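Local coordinates for protein LbaCas13a H328A (C2c2) (Lachnospiraceae bacterium NK4A179, PDB 5WLH) that is a CRISPR-Cas13a nuclease that binds a pre-crRNA guide and, as in its family, probably cleaves RNA recognised by that guide, at residues Lys49-Arg54 with Ser242-Asn247. Sequence-based numbering, arbitrary orientation.
Sequences KNDEDR and SIKNMN. With nucleotides of chain B.
Asp-51 in the first turn of helix 51-64 faces Lys-244 in the last turn of helix 233-244, their CA atoms 8.6 Å apart, a spacing bridged by side chains without any hydrogen bond between the segments. Asn-50 caps the helix start, its OD1 accepting from Asp-53 N at 2.8 Å. Asp-51 OD1 serves two cations: Arg-54 NH1 donates to it at 2.8 Å, meeting the anti side 15° out of the carboxylate plane, and Lys-244 NZ forms a longer salt bridge to it at 3.6 Å. Lys-244 has CG anti to the backbone N (chi1 -162°) and the chain extended beyond it; its side chain crosses that of Arg-54 at about a right angle and covers one face of the guanidinium. Its CB stands over the centre, 4.0 Å above the plane, and Asp-51 O lies nearer the rim of the opposite face. Water 1 accepts from Arg-54 NH2 and Lys-244 NZ, while Arg-54 NE donates to Ser-240 outside the segments. Were Asp-51 an alanine, Lys-244 NZ and Arg-54 NH1 would probably lose their shared carboxylate, the two cations facing each other across the water. Two residues before Lys-244, Ser-242 O accepts from O2' of C12 of chain B, in the bound RNA, at 2.6 Å. One carboxylate between two cations thus ties two helix ends together beside the guide RNA, probably offsetting the like charges of Arg-54 and Lys-244.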
loop_
_atom_site.group_PDB
_atom_site.type_symbol
_atom_site.label_atom_id
_atom_site.label_comp_id
_atom_site.label_asym_id
_atom_site.label_seq_id
_atom_site.Cartn_x
_atom_site.Cartn_y
_atom_site.Cartn_z
ATOM N N LYS A 49 -17.181 21.007 14.618
ATOM C CA LYS A 49 -17.039 21.845 15.809
ATOM C C LYS A 49 -16.822 23.307 15.431
ATOM O O LYS A 49 -15.966 23.621 14.602
ATOM C CB LYS A 49 -15.871 21.353 16.666
ATOM C CG LYS A 49 -16.037 19.942 17.128
ATOM C CD LYS A 49 -14.866 19.507 18.022
ATOM C CE LYS A 49 -14.942 18.019 18.273
ATOM N NZ LYS A 49 -16.196 17.650 19.002
ATOM N N ASN A 50 -17.598 24.205 16.051
ATOM C CA ASN A 50 -17.371 25.633 15.874
ATOM C C ASN A 50 -16.110 26.025 16.639
ATOM O O ASN A 50 -15.517 25.211 17.341
ATOM C CB ASN A 50 -18.595 26.440 16.322
ATOM C CG ASN A 50 -18.996 26.173 17.773
ATOM O OD1 ASN A 50 -18.156 26.195 18.676
ATOM N ND2 ASN A 50 -20.292 25.940 18.005
ATOM N N ASP A 51 -15.698 27.291 16.510
ATOM C CA ASP A 51 -14.394 27.695 17.040
ATOM C C ASP A 51 -14.309 27.450 18.538
ATOM O O ASP A 51 -13.323 26.887 19.034
ATOM C CB ASP A 51 -14.127 29.167 16.733
ATOM C CG ASP A 51 -13.816 29.407 15.275
ATOM O OD1 ASP A 51 -13.214 28.518 14.638
ATOM O OD2 ASP A 51 -14.184 30.482 14.760
ATOM N N GLU A 52 -15.340 27.870 19.275
ATOM C CA GLU A 52 -15.331 27.707 20.724
ATOM C C GLU A 52 -15.310 26.237 21.113
ATOM O O GLU A 52 -14.554 25.838 22.011
ATOM C CB GLU A 52 -16.541 28.421 21.339
ATOM C CG GLU A 52 -17.151 27.731 22.550
ATOM C CD GLU A 52 -16.442 28.077 23.855
ATOM O OE1 GLU A 52 -17.016 27.803 24.932
ATOM O OE2 GLU A 52 -15.315 28.620 23.806
ATOM N N ASP A 53 -16.109 25.403 20.429
ATOM C CA ASP A 53 -16.156 23.990 20.770
ATOM C C ASP A 53 -14.864 23.269 20.383
ATOM O O ASP A 53 -14.433 22.348 21.088
ATOM C CB ASP A 53 -17.367 23.337 20.107
ATOM C CG ASP A 53 -18.665 23.724 20.788
ATOM O OD1 ASP A 53 -18.575 24.423 21.823
ATOM O OD2 ASP A 53 -19.755 23.349 20.302
ATOM N N ARG A 54 -14.248 23.656 19.265
ATOM C CA ARG A 54 -12.919 23.143 18.932
ATOM C C ARG A 54 -11.928 23.481 20.038
ATOM O O ARG A 54 -11.193 22.610 20.518
ATOM C CB ARG A 54 -12.436 23.728 17.601
ATOM C CG ARG A 54 -11.193 23.028 17.013
ATOM C CD ARG A 54 -10.445 23.892 15.988
ATOM N NE ARG A 54 -10.141 25.193 16.562
ATOM C CZ ARG A 54 -10.662 26.340 16.159
ATOM N NH1 ARG A 54 -11.500 26.374 15.130
ATOM N NH2 ARG A 54 -10.338 27.456 16.791
ATOM N N SER A 242 -3.257 25.632 15.538
ATOM C CA SER A 242 -2.529 24.886 14.512
ATOM C C SER A 242 -3.472 24.019 13.689
ATOM O O SER A 242 -3.236 23.819 12.487
ATOM C CB SER A 242 -1.416 24.036 15.145
ATOM O OG SER A 242 -1.896 22.848 15.733
ATOM N N ILE A 243 -4.533 23.489 14.312
ATOM C CA ILE A 243 -5.538 22.736 13.566
ATOM C C ILE A 243 -6.269 23.655 12.608
ATOM O O ILE A 243 -6.454 23.339 11.423
ATOM C CB ILE A 243 -6.529 22.054 14.525
ATOM C CG1 ILE A 243 -5.877 20.882 15.267
ATOM C CG2 ILE A 243 -7.782 21.606 13.768
ATOM C CD1 ILE A 243 -6.735 20.344 16.410
ATOM N N LYS A 244 -6.673 24.826 13.103
ATOM C CA LYS A 244 -7.489 25.719 12.291
ATOM C C LYS A 244 -6.731 26.207 11.068
ATOM O O LYS A 244 -7.339 26.485 10.028
ATOM C CB LYS A 244 -7.960 26.898 13.135
ATOM C CG LYS A 244 -9.141 27.622 12.529
ATOM C CD LYS A 244 -9.532 28.825 13.371
ATOM C CE LYS A 244 -10.712 29.561 12.746
ATOM N NZ LYS A 244 -10.895 30.890 13.364
ATOM N N ASN A 245 -5.409 26.300 11.160
ATOM C CA ASN A 245 -4.599 26.782 10.060
ATOM C C ASN A 245 -4.088 25.673 9.152
ATOM O O ASN A 245 -3.309 25.958 8.242
ATOM C CB ASN A 245 -3.430 27.593 10.598
ATOM C CG ASN A 245 -3.847 28.993 10.959
ATOM O OD1 ASN A 245 -3.946 29.849 10.093
ATOM N ND2 ASN A 245 -4.116 29.226 12.227
ATOM N N MET A 246 -4.509 24.434 9.365
ATOM C CA MET A 246 -4.104 23.375 8.451
ATOM C C MET A 246 -4.656 23.652 7.050
ATOM O O MET A 246 -5.622 24.390 6.868
ATOM C CB MET A 246 -4.566 22.012 8.970
ATOM C CG MET A 246 -3.648 21.444 10.075
ATOM S SD MET A 246 -4.054 19.741 10.554
ATOM C CE MET A 246 -5.837 19.910 10.652
ATOM N N ASN A 247 -3.994 23.094 6.042
ATOM C CA ASN A 247 -4.423 23.342 4.675
ATOM C C ASN A 247 -3.925 22.206 3.799
ATOM O O ASN A 247 -3.173 21.334 4.236
ATOM C CB ASN A 247 -3.918 24.694 4.157
ATOM C CG ASN A 247 -4.892 25.342 3.195
ATOM O OD1 ASN A 247 -5.652 24.647 2.522
ATOM N ND2 ASN A 247 -4.892 26.674 3.135
ATOM P P C B 12 2.408 24.540 5.882
ATOM O OP1 C B 12 2.043 25.766 5.109
ATOM O OP2 C B 12 3.815 24.197 6.215
ATOM O "O5'" C B 12 1.585 24.509 7.238
ATOM C "C5'" C B 12 0.217 24.872 7.250
ATOM C "C4'" C B 12 -0.344 24.751 8.639
ATOM O "O4'" C B 12 -0.370 23.356 9.031
ATOM C "C3'" C B 12 0.488 25.409 9.736
ATOM O "O3'" C B 12 0.335 26.819 9.815
ATOM C "C2'" C B 12 0.009 24.671 10.967
ATOM O "O2'" C B 12 -1.291 25.109 11.314
ATOM C "C1'" C B 12 -0.097 23.253 10.425
ATOM N N1 C B 12 1.177 22.535 10.637
ATOM C C2 C B 12 1.378 22.036 11.927
ATOM O O2 C B 12 0.494 22.181 12.788
ATOM N N3 C B 12 2.516 21.385 12.198
ATOM C C4 C B 12 3.443 21.255 11.244
ATOM N N4 C B 12 4.558 20.608 11.595
ATOM C C5 C B 12 3.292 21.769 9.910
ATOM C C6 C B 12 2.144 22.424 9.667
ATOM P P A B 13 1.545 27.731 10.354
ATOM O OP1 A B 13 1.101 29.131 10.243
ATOM O OP2 A B 13 2.855 27.333 9.780
ATOM O "O5'" A B 13 1.675 27.311 11.885
ATOM C "C5'" A B 13 0.591 27.482 12.788
ATOM C "C4'" A B 13 0.943 26.924 14.148
ATOM O "O4'" A B 13 1.192 25.503 14.034
ATOM C "C3'" A B 13 2.223 27.462 14.752
ATOM O "O3'" A B 13 2.048 28.724 15.370
ATOM C "C2'" A B 13 2.628 26.355 15.707
ATOM O "O2'" A B 13 1.811 26.390 16.869
ATOM C "C1'" A B 13 2.245 25.125 14.894
ATOM N N9 A B 13 3.359 24.619 14.074
ATOM C C8 A B 13 3.536 24.704 12.706
ATOM N N7 A B 13 4.633 24.101 12.286
ATOM C C5 A B 13 5.211 23.605 13.450
ATOM C C6 A B 13 6.394 22.880 13.693
ATOM N N6 A B 13 7.249 22.498 12.741
ATOM N N1 A B 13 6.669 22.562 14.973
ATOM C C2 A B 13 5.822 22.931 15.945
ATOM N N3 A B 13 4.678 23.600 15.845
ATOM C C4 A B 13 4.436 23.908 14.551
ATOM P P G B 22 1.264 15.815 20.339
ATOM O OP1 G B 22 0.477 14.917 21.232
ATOM O OP2 G B 22 2.400 15.260 19.555
ATOM O "O5'" G B 22 0.236 16.434 19.305
ATOM C "C5'" G B 22 -0.832 17.235 19.764
ATOM C "C4'" G B 22 -1.477 17.927 18.599
ATOM O "O4'" G B 22 -0.528 18.843 17.986
ATOM C "C3'" G B 22 -1.871 17.021 17.451
ATOM O "O3'" G B 22 -3.052 16.280 17.689
ATOM C "C2'" G B 22 -1.964 18.006 16.293
ATOM O "O2'" G B 22 -3.136 18.792 16.396
ATOM C "C1'" G B 22 -0.764 18.904 16.589
ATOM N N9 G B 22 0.424 18.410 15.889
ATOM C C8 G B 22 1.514 17.758 16.414
ATOM N N7 G B 22 2.396 17.419 15.513
ATOM C C5 G B 22 1.827 17.870 14.319
ATOM C C6 G B 22 2.306 17.803 12.990
ATOM O O6 G B 22 3.356 17.318 12.594
ATOM N N1 G B 22 1.421 18.391 12.081
ATOM C C2 G B 22 0.224 18.962 12.398
ATOM N N2 G B 22 -0.480 19.458 11.369
ATOM N N3 G B 22 -0.241 19.029 13.634
ATOM C C4 G B 22 0.610 18.466 14.523
HETATM O O HOH W 1 -10.378 30.417 16.172
#